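Long-range contact in binding domain (Hc) of Paraclostridial Mosquitocidal Protein 1 (Paraclostridium bifermentans, PDB 6HOX), which targets host nerve cells as the receptor-binding part of a clostridial neurotoxin that acts specifically on Anopheles mosquitoes: residues T278-R292 with S407-Y418. Residues are numbered along the deposited sequence; the frame is centred on the assembly and turned at random.
Sequences TYKSWYGEYYPYISR and SSGWYLYSSGWY
The Tyr411 ring reaches across to the hairpin of strands 275-280 and 285-291. Its CG lies anti to the carbonyl carbon (chi1 -72°), which sends the ring toward the hairpin. Tyr289 CB sits over one face of this ring, 4.0 Å from Tyr411 CD1. Tyr287 CB meets the ring edge, 3.7 Å from Tyr411 CE1. The three tyrosines form an aromatic cluster, with the Tyr287 and Tyr411 planes nearly perpendicular at 86°. Lys280 comes from the opposite direction and bends at its last torsion. Its NZ donates to Tyr411 OH at 2.7 Å.

Between the backbones, Ile290 and Trp410 form an antiparallel hydrogen-bonded pair. Ile290 N reaches Trp410 O at 2.7 Å, and Trp410 N returns to Ile290 O at 2.8 Å. Ser291 O lies at the indole edge, 3.5 Å from Trp410 CZ3. This buried oxygen has no hydrogen-bond partner in the model. On the sheet face away from the tyrosines, the Ile290 and Leu412 side chains cross at about a right angle, with Ile290 CG1 4.2 Å from Leu412 CD1.

The pairing belongs to the C-terminal, trefoil-type receptor-binding domain. Strand 285-291 lies between strands 275-280 and 409-415. Ile398 of strand 394-398 touches both Ile290 and Trp410. Strand 409-415 runs on into helix 416-420.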
ATOM      1  N   THR A 278      27.425  -1.441  13.527  1.00 43.89           N
ATOM      2  CA  THR A 278      28.867  -1.424  13.602  1.00 45.46           C
ATOM      3  C   THR A 278      29.273  -1.315  15.079  1.00 50.29           C
ATOM      4  O   THR A 278      28.785  -0.431  15.813  1.00 44.38           O
ATOM      5  CB  THR A 278      29.437  -0.287  12.746  1.00 46.96           C
ATOM      6  OG1 THR A 278      30.862  -0.398  12.763  1.00 50.97           O
ATOM      7  CG2 THR A 278      29.034   1.089  13.229  1.00 46.42           C
ATOM      8  N   TYR A 279      30.152  -2.229  15.499  1.00 49.71           N
ATOM      9  CA  TYR A 279      30.732  -2.209  16.819  1.00 53.80           C
ATOM     10  C   TYR A 279      31.851  -1.166  16.841  1.00 52.03           C
ATOM     11  O   TYR A 279      32.807  -1.272  16.087  1.00 55.03           O
ATOM     12  CB  TYR A 279      31.249  -3.599  17.192  1.00 56.38           C
ATOM     13  CG  TYR A 279      31.837  -3.677  18.575  1.00 62.47           C
ATOM     14  CD1 TYR A 279      31.063  -3.412  19.692  1.00 64.47           C
ATOM     15  CD2 TYR A 279      33.168  -4.001  18.768  1.00 65.35           C
ATOM     16  CE1 TYR A 279      31.597  -3.473  20.968  1.00 66.22           C
ATOM     17  CE2 TYR A 279      33.719  -4.066  20.036  1.00 64.08           C
ATOM     18  CZ  TYR A 279      32.930  -3.803  21.138  1.00 63.38           C
ATOM     19  OH  TYR A 279      33.472  -3.865  22.383  1.00 65.37           O
ATOM     20  N   LYS A 280      31.701  -0.139  17.679  1.00 50.39           N
ATOM     21  CA  LYS A 280      32.739   0.847  17.858  1.00 52.59           C
ATOM     22  C   LYS A 280      33.533   0.475  19.109  1.00 54.80           C
ATOM     23  O   LYS A 280      33.097   0.740  20.222  1.00 48.44           O
ATOM     24  CB  LYS A 280      32.148   2.254  17.919  1.00 55.09           C
ATOM     25  CG  LYS A 280      31.757   2.808  16.561  1.00 59.22           C
ATOM     26  CD  LYS A 280      31.201   4.202  16.629  1.00 65.76           C
ATOM     27  CE  LYS A 280      30.630   4.662  15.307  1.00 71.87           C
ATOM     28  NZ  LYS A 280      31.686   4.794  14.273  1.00 79.67           N
ATOM     29  N   SER A 281      34.691  -0.158  18.879  1.00 56.44           N
ATOM     30  CA  SER A 281      35.595  -0.679  19.910  1.00 57.01           C
ATOM     31  C   SER A 281      35.889   0.386  20.976  1.00 49.72           C
ATOM     32  O   SER A 281      35.952   0.069  22.157  1.00 52.64           O
ATOM     33  CB  SER A 281      36.871  -1.174  19.279  1.00 58.16           C
ATOM     34  OG  SER A 281      37.454  -0.145  18.485  1.00 61.46           O
ATOM     35  N   TRP A 282      36.079   1.634  20.544  1.00 49.65           N
ATOM     36  CA  TRP A 282      36.398   2.743  21.443  1.00 54.90           C
ATOM     37  C   TRP A 282      35.408   2.784  22.615  1.00 56.31           C
ATOM     38  O   TRP A 282      35.804   2.622  23.783  1.00 51.63           O
ATOM     39  CB  TRP A 282      36.417   4.072  20.685  1.00 54.86           C
ATOM     40  CG  TRP A 282      36.596   5.258  21.577  1.00 63.15           C
ATOM     41  CD1 TRP A 282      35.629   6.130  21.980  1.00 69.07           C
ATOM     42  CD2 TRP A 282      37.821   5.706  22.190  1.00 68.39           C
ATOM     43  NE1 TRP A 282      36.164   7.094  22.792  1.00 74.01           N
ATOM     44  CE2 TRP A 282      37.506   6.860  22.942  1.00 72.64           C
ATOM     45  CE3 TRP A 282      39.145   5.250  22.185  1.00 67.18           C
ATOM     46  CZ2 TRP A 282      38.469   7.559  23.674  1.00 70.79           C
ATOM     47  CZ3 TRP A 282      40.094   5.940  22.910  1.00 67.57           C
ATOM     48  CH2 TRP A 282      39.759   7.081  23.640  1.00 66.30           C
ATOM     49  N   TYR A 283      34.129   3.041  22.306  1.00 60.38           N
ATOM     50  CA  TYR A 283      33.055   2.870  23.279  1.00 59.39           C
ATOM     51  C   TYR A 283      32.788   1.368  23.406  1.00 57.29           C
ATOM     52  O   TYR A 283      33.369   0.564  22.699  1.00 60.85           O
ATOM     53  CB  TYR A 283      31.793   3.620  22.864  1.00 60.77           C
ATOM     54  CG  TYR A 283      31.963   5.089  22.573  1.00 70.83           C
ATOM     55  CD1 TYR A 283      32.000   6.025  23.598  1.00 74.49           C
ATOM     56  CD2 TYR A 283      32.027   5.555  21.267  1.00 74.35           C
ATOM     57  CE1 TYR A 283      32.122   7.382  23.334  1.00 75.65           C
ATOM     58  CE2 TYR A 283      32.146   6.908  20.985  1.00 75.72           C
ATOM     59  CZ  TYR A 283      32.194   7.823  22.023  1.00 76.92           C
ATOM     60  OH  TYR A 283      32.318   9.155  21.752  1.00 81.62           O
ATOM     61  N   GLY A 284      31.888   0.978  24.296  1.00 54.77           N
ATOM     62  CA  GLY A 284      31.588  -0.437  24.409  1.00 61.76           C
ATOM     63  C   GLY A 284      30.418  -0.861  23.535  1.00 62.52           C
ATOM     64  O   GLY A 284      29.809  -1.887  23.829  1.00 69.95           O
ATOM     65  N   GLU A 285      30.137  -0.118  22.446  1.00 58.03           N
ATOM     66  CA  GLU A 285      28.784  -0.058  21.867  1.00 52.25           C
ATOM     67  C   GLU A 285      28.733  -0.490  20.393  1.00 46.93           C
ATOM     68  O   GLU A 285      29.614  -0.190  19.595  1.00 41.06           O
ATOM     69  CB  GLU A 285      28.227   1.362  21.980  1.00 54.95           C
ATOM     70  CG  GLU A 285      28.124   1.873  23.408  1.00 57.50           C
ATOM     71  CD  GLU A 285      27.105   1.181  24.302  1.00 58.74           C
ATOM     72  OE1 GLU A 285      26.282   0.380  23.794  1.00 53.23           O
ATOM     73  OE2 GLU A 285      27.135   1.453  25.515  1.00 60.35           O
ATOM     74  N   TYR A 286      27.629  -1.170  20.056  1.00 45.09           N
ATOM     75  CA  TYR A 286      27.149  -1.334  18.690  1.00 45.52           C
ATOM     76  C   TYR A 286      26.197  -0.180  18.333  1.00 39.32           C
ATOM     77  O   TYR A 286      25.253   0.113  19.075  1.00 39.00           O
ATOM     78  CB  TYR A 286      26.411  -2.663  18.532  1.00 45.73           C
ATOM     79  CG  TYR A 286      27.189  -3.882  18.947  1.00 46.96           C
ATOM     80  CD1 TYR A 286      27.159  -4.329  20.255  1.00 45.74           C
ATOM     81  CD2 TYR A 286      27.916  -4.614  18.024  1.00 47.79           C
ATOM     82  CE1 TYR A 286      27.860  -5.454  20.648  1.00 48.95           C
ATOM     83  CE2 TYR A 286      28.610  -5.753  18.396  1.00 51.58           C
ATOM     84  CZ  TYR A 286      28.587  -6.173  19.715  1.00 51.58           C
ATOM     85  OH  TYR A 286      29.266  -7.293  20.107  1.00 53.27           O
ATOM     86  N   TYR A 287      26.452   0.452  17.187  1.00 35.28           N
ATOM     87  CA  TYR A 287      25.661   1.556  16.667  1.00 35.64           C
ATOM     88  C   TYR A 287      24.911   1.093  15.418  1.00 36.21           C
ATOM     89  O   TYR A 287      25.525   0.621  14.464  1.00 30.88           O
ATOM     90  CB  TYR A 287      26.544   2.761  16.327  1.00 33.95           C
ATOM     91  CG  TYR A 287      27.052   3.540  17.515  1.00 34.61           C
ATOM     92  CD1 TYR A 287      28.100   3.077  18.296  1.00 34.71           C
ATOM     93  CD2 TYR A 287      26.461   4.736  17.881  1.00 37.20           C
ATOM     94  CE1 TYR A 287      28.563   3.795  19.391  1.00 37.11           C
ATOM     95  CE2 TYR A 287      26.909   5.464  18.975  1.00 39.88           C
ATOM     96  CZ  TYR A 287      27.966   4.996  19.738  1.00 38.61           C
ATOM     97  OH  TYR A 287      28.383   5.725  20.822  1.00 36.42           O
ATOM     98  N   PRO A 288      23.565   1.233  15.354  1.00 33.99           N
ATOM     99  CA  PRO A 288      22.856   1.017  14.092  1.00 31.18           C
ATOM    100  C   PRO A 288      23.032   2.266  13.218  1.00 29.71           C
ATOM    101  O   PRO A 288      23.122   3.374  13.735  1.00 28.86           O
ATOM    102  CB  PRO A 288      21.414   0.779  14.557  1.00 30.83           C
ATOM    103  CG  PRO A 288      21.295   1.658  15.789  1.00 31.63           C
ATOM    104  CD  PRO A 288      22.659   1.588  16.456  1.00 31.47           C
ATOM    105  N   TYR A 289      23.056   2.078  11.897  1.00 32.20           N
ATOM    106  CA  TYR A 289      23.103   3.199  10.962  1.00 30.16           C
ATOM    107  C   TYR A 289      22.388   2.803   9.659  1.00 30.42           C
ATOM    108  O   TYR A 289      22.222   1.618   9.371  1.00 31.17           O
ATOM    109  CB  TYR A 289      24.559   3.636  10.739  1.00 31.95           C
ATOM    110  CG  TYR A 289      25.416   2.642   9.993  1.00 30.61           C
ATOM    111  CD1 TYR A 289      25.986   1.561  10.643  1.00 30.84           C
ATOM    112  CD2 TYR A 289      25.644   2.772   8.633  1.00 32.46           C
ATOM    113  CE1 TYR A 289      26.760   0.633   9.967  1.00 30.20           C
ATOM    114  CE2 TYR A 289      26.419   1.853   7.940  1.00 31.76           C
ATOM    115  CZ  TYR A 289      26.978   0.780   8.610  1.00 31.49           C
ATOM    116  OH  TYR A 289      27.745  -0.127   7.928  1.00 35.40           O
ATOM    117  N   ILE A 290      21.932   3.803   8.893  1.00 30.62           N
ATOM    118  CA  ILE A 290      21.428   3.557   7.542  1.00 30.92           C
ATOM    119  C   ILE A 290      22.604   3.731   6.578  1.00 33.22           C
ATOM    120  O   ILE A 290      23.265   4.761   6.568  1.00 32.49           O
ATOM    121  CB  ILE A 290      20.243   4.473   7.170  1.00 29.64           C
ATOM    122  CG1 ILE A 290      19.110   4.405   8.194  1.00 28.76           C
ATOM    123  CG2 ILE A 290      19.715   4.129   5.783  1.00 29.11           C
ATOM    124  CD1 ILE A 290      18.319   3.118   8.125  1.00 30.51           C
ATOM    125  N   SER A 291      22.864   2.689   5.790  1.00 33.01           N
ATOM    126  CA  SER A 291      23.921   2.703   4.816  1.00 35.12           C
ATOM    127  C   SER A 291      23.453   3.442   3.561  1.00 36.81           C
ATOM    128  O   SER A 291      22.280   3.782   3.443  1.00 38.22           O
ATOM    129  CB  SER A 291      24.355   1.306   4.506  1.00 37.16           C
ATOM    130  OG  SER A 291      25.615   1.303   3.867  1.00 37.32           O
ATOM    131  N   ARG A 292      24.374   3.656   2.619  1.00 39.15           N
ATOM    132  CA  ARG A 292      24.057   4.363   1.379  1.00 40.30           C
ATOM    133  C   ARG A 292      22.982   3.585   0.602  1.00 36.75           C
ATOM    134  O   ARG A 292      22.871   2.362   0.705  1.00 32.90           O
ATOM    135  CB  ARG A 292      25.325   4.620   0.551  1.00 46.82           C
ATOM    136  CG  ARG A 292      26.114   3.373   0.170  1.00 52.43           C
ATOM    137  CD  ARG A 292      27.256   3.677  -0.795  1.00 60.59           C
ATOM    138  NE  ARG A 292      28.482   4.170  -0.154  1.00 65.49           N
ATOM    139  CZ  ARG A 292      29.015   5.382  -0.344  1.00 65.94           C
ATOM    140  NH1 ARG A 292      28.396   6.271  -1.102  1.00 71.24           N
ATOM    141  NH2 ARG A 292      30.168   5.698   0.221  1.00 60.92           N
ATOM    142  N   SER A 407      27.154  11.062   1.746  1.00 83.32           N
ATOM    143  CA  SER A 407      27.718  10.454   2.945  1.00 80.31           C
ATOM    144  C   SER A 407      27.718   8.925   2.816  1.00 77.81           C
ATOM    145  O   SER A 407      27.015   8.350   1.979  1.00 78.70           O
ATOM    146  CB  SER A 407      26.972  10.903   4.178  1.00 83.32           C
ATOM    147  OG  SER A 407      27.448  10.228   5.332  1.00 82.41           O
ATOM    148  N   SER A 408      28.522   8.288   3.672  1.00 69.73           N
ATOM    149  CA  SER A 408      28.721   6.837   3.712  1.00 66.24           C
ATOM    150  C   SER A 408      27.474   6.129   4.264  1.00 60.91           C
ATOM    151  O   SER A 408      27.048   5.077   3.769  1.00 59.14           O
ATOM    152  CB  SER A 408      29.936   6.527   4.554  1.00 68.46           C
ATOM    153  OG  SER A 408      29.871   5.209   5.073  1.00 76.09           O
ATOM    154  N   GLY A 409      26.935   6.713   5.334  1.00 52.30           N
ATOM    155  CA  GLY A 409      25.805   6.221   6.087  1.00 47.73           C
ATOM    156  C   GLY A 409      25.408   7.252   7.128  1.00 42.14           C
ATOM    157  O   GLY A 409      26.047   8.282   7.259  1.00 41.95           O
ATOM    158  N   TRP A 410      24.330   6.981   7.852  1.00 39.91           N
ATOM    159  CA  TRP A 410      23.734   7.952   8.751  1.00 37.84           C
ATOM    160  C   TRP A 410      23.336   7.224  10.030  1.00 36.74           C
ATOM    161  O   TRP A 410      22.625   6.215   9.966  1.00 35.50           O
ATOM    162  CB  TRP A 410      22.543   8.655   8.094  1.00 40.27           C
ATOM    163  CG  TRP A 410      22.903   9.336   6.812  1.00 45.41           C
ATOM    164  CD1 TRP A 410      23.376  10.606   6.660  1.00 46.85           C
ATOM    165  CD2 TRP A 410      22.881   8.756   5.494  1.00 47.09           C
ATOM    166  NE1 TRP A 410      23.632  10.863   5.342  1.00 46.90           N
ATOM    167  CE2 TRP A 410      23.330   9.752   4.599  1.00 47.82           C
ATOM    168  CE3 TRP A 410      22.517   7.504   4.982  1.00 47.07           C
ATOM    169  CZ2 TRP A 410      23.418   9.534   3.223  1.00 48.42           C
ATOM    170  CZ3 TRP A 410      22.604   7.288   3.623  1.00 48.85           C
ATOM    171  CH2 TRP A 410      23.054   8.290   2.757  1.00 49.21           C
ATOM    172  N   TYR A 411      23.851   7.714  11.163  1.00 34.25           N
ATOM    173  CA  TYR A 411      23.561   7.126  12.478  1.00 36.53           C
ATOM    174  C   TYR A 411      22.136   7.496  12.882  1.00 30.77           C
ATOM    175  O   TYR A 411      21.603   8.517  12.430  1.00 30.36           O
ATOM    176  CB  TYR A 411      24.600   7.567  13.512  1.00 39.99           C
ATOM    177  CG  TYR A 411      25.940   6.913  13.283  1.00 46.59           C
ATOM    178  CD1 TYR A 411      26.184   5.628  13.746  1.00 49.83           C
ATOM    179  CD2 TYR A 411      26.935   7.543  12.551  1.00 48.54           C
ATOM    180  CE1 TYR A 411      27.398   5.004  13.526  1.00 53.15           C
ATOM    181  CE2 TYR A 411      28.154   6.926  12.314  1.00 53.71           C
ATOM    182  CZ  TYR A 411      28.386   5.651  12.804  1.00 55.98           C
ATOM    183  OH  TYR A 411      29.572   5.014  12.572  1.00 58.85           O
ATOM    184  N   LEU A 412      21.531   6.641  13.701  1.00 28.63           N
ATOM    185  CA  LEU A 412      20.204   6.925  14.252  1.00 30.60           C
ATOM    186  C   LEU A 412      20.391   7.780  15.514  1.00 30.58           C
ATOM    187  O   LEU A 412      21.360   7.572  16.259  1.00 31.12           O
ATOM    188  CB  LEU A 412      19.482   5.613  14.571  1.00 29.92           C
ATOM    189  CG  LEU A 412      18.782   4.904  13.412  1.00 29.54           C
ATOM    190  CD1 LEU A 412      19.757   4.559  12.308  1.00 29.60           C
ATOM    191  CD2 LEU A 412      18.093   3.642  13.912  1.00 30.22           C
ATOM    192  N   TYR A 413      19.489   8.746  15.737  1.00 30.42           N
ATOM    193  CA  TYR A 413      19.554   9.583  16.938  1.00 31.10           C
ATOM    194  C   TYR A 413      18.155  10.044  17.372  1.00 29.58           C
ATOM    195  O   TYR A 413      17.181  10.045  16.584  1.00 28.29           O
ATOM    196  CB  TYR A 413      20.536  10.744  16.727  1.00 32.25           C
ATOM    197  CG  TYR A 413      19.975  11.958  16.040  1.00 32.48           C
ATOM    198  CD1 TYR A 413      19.692  11.939  14.679  1.00 36.29           C
ATOM    199  CD2 TYR A 413      19.728  13.130  16.740  1.00 32.10           C
ATOM    200  CE1 TYR A 413      19.141  13.038  14.037  1.00 34.33           C
ATOM    201  CE2 TYR A 413      19.189  14.243  16.111  1.00 32.40           C
ATOM    202  CZ  TYR A 413      18.903  14.196  14.756  1.00 35.49           C
ATOM    203  OH  TYR A 413      18.401  15.289  14.110  1.00 39.41           O
ATOM    204  N   SER A 414      18.062  10.419  18.655  1.00 27.11           N
ATOM    205  CA  SER A 414      16.861  11.002  19.238  1.00 26.46           C
ATOM    206  C   SER A 414      16.876  12.529  19.087  1.00 27.40           C
ATOM    207  O   SER A 414      17.617  13.193  19.795  1.00 26.91           O
ATOM    208  CB  SER A 414      16.732  10.612  20.669  1.00 26.63           C
ATOM    209  OG  SER A 414      15.617  11.261  21.243  1.00 26.52           O
ATOM    210  N   SER A 415      16.039  13.069  18.187  1.00 27.04           N
ATOM    211  CA  SER A 415      15.995  14.521  17.901  1.00 27.76           C
ATOM    212  C   SER A 415      14.962  15.211  18.797  1.00 26.00           C
ATOM    213  O   SER A 415      13.757  15.066  18.595  1.00 25.97           O
ATOM    214  CB  SER A 415      15.694  14.834  16.447  1.00 27.60           C
ATOM    215  OG  SER A 415      15.517  16.249  16.263  1.00 25.65           O
ATOM    216  N   GLY A 416      15.470  15.968  19.776  1.00 27.07           N
ATOM    217  CA  GLY A 416      14.660  16.837  20.621  1.00 25.41           C
ATOM    218  C   GLY A 416      14.075  17.980  19.816  1.00 25.18           C
ATOM    219  O   GLY A 416      12.930  18.332  20.009  1.00 24.22           O
ATOM    220  N   TRP A 417      14.854  18.514  18.865  1.00 26.40           N
ATOM    221  CA  TRP A 417      14.399  19.621  18.009  1.00 27.20           C
ATOM    222  C   TRP A 417      13.183  19.199  17.167  1.00 26.59           C
ATOM    223  O   TRP A 417      12.217  19.926  17.077  1.00 25.68           O
ATOM    224  CB  TRP A 417      15.525  20.138  17.111  1.00 28.57           C
ATOM    225  CG  TRP A 417      15.089  21.316  16.299  1.00 28.20           C
ATOM    226  CD1 TRP A 417      14.753  21.331  14.980  1.00 29.01           C
ATOM    227  CD2 TRP A 417      14.899  22.654  16.775  1.00 29.85           C
ATOM    228  NE1 TRP A 417      14.355  22.584  14.610  1.00 30.88           N
ATOM    229  CE2 TRP A 417      14.430  23.419  15.687  1.00 30.50           C
ATOM    230  CE3 TRP A 417      15.045  23.273  18.022  1.00 30.98           C
ATOM    231  CZ2 TRP A 417      14.129  24.773  15.799  1.00 30.21           C
ATOM    232  CZ3 TRP A 417      14.739  24.610  18.135  1.00 31.27           C
ATOM    233  CH2 TRP A 417      14.297  25.352  17.034  1.00 31.10           C
ATOM    234  N   TYR A 418      13.263  18.035  16.525  1.00 27.77           N
ATOM    235  CA  TYR A 418      12.157  17.558  15.670  1.00 27.14           C
ATOM    236  C   TYR A 418      10.920  17.292  16.524  1.00 25.41           C
ATOM    237  O   TYR A 418       9.800  17.553  16.094  1.00 22.72           O
ATOM    238  CB  TYR A 418      12.546  16.310  14.881  1.00 27.82           C
ATOM    239  CG  TYR A 418      13.644  16.527  13.879  1.00 30.85           C
ATOM    240  CD1 TYR A 418      14.030  17.805  13.509  1.00 31.98           C
ATOM    241  CD2 TYR A 418      14.300  15.456  13.293  1.00 32.14           C
ATOM    242  CE1 TYR A 418      15.052  18.015  12.607  1.00 32.86           C
ATOM    243  CE2 TYR A 418      15.336  15.654  12.393  1.00 34.93           C
ATOM    244  CZ  TYR A 418      15.701  16.941  12.040  1.00 35.50           C
ATOM    245  OH  TYR A 418      16.707  17.188  11.159  1.00 40.15           O
TER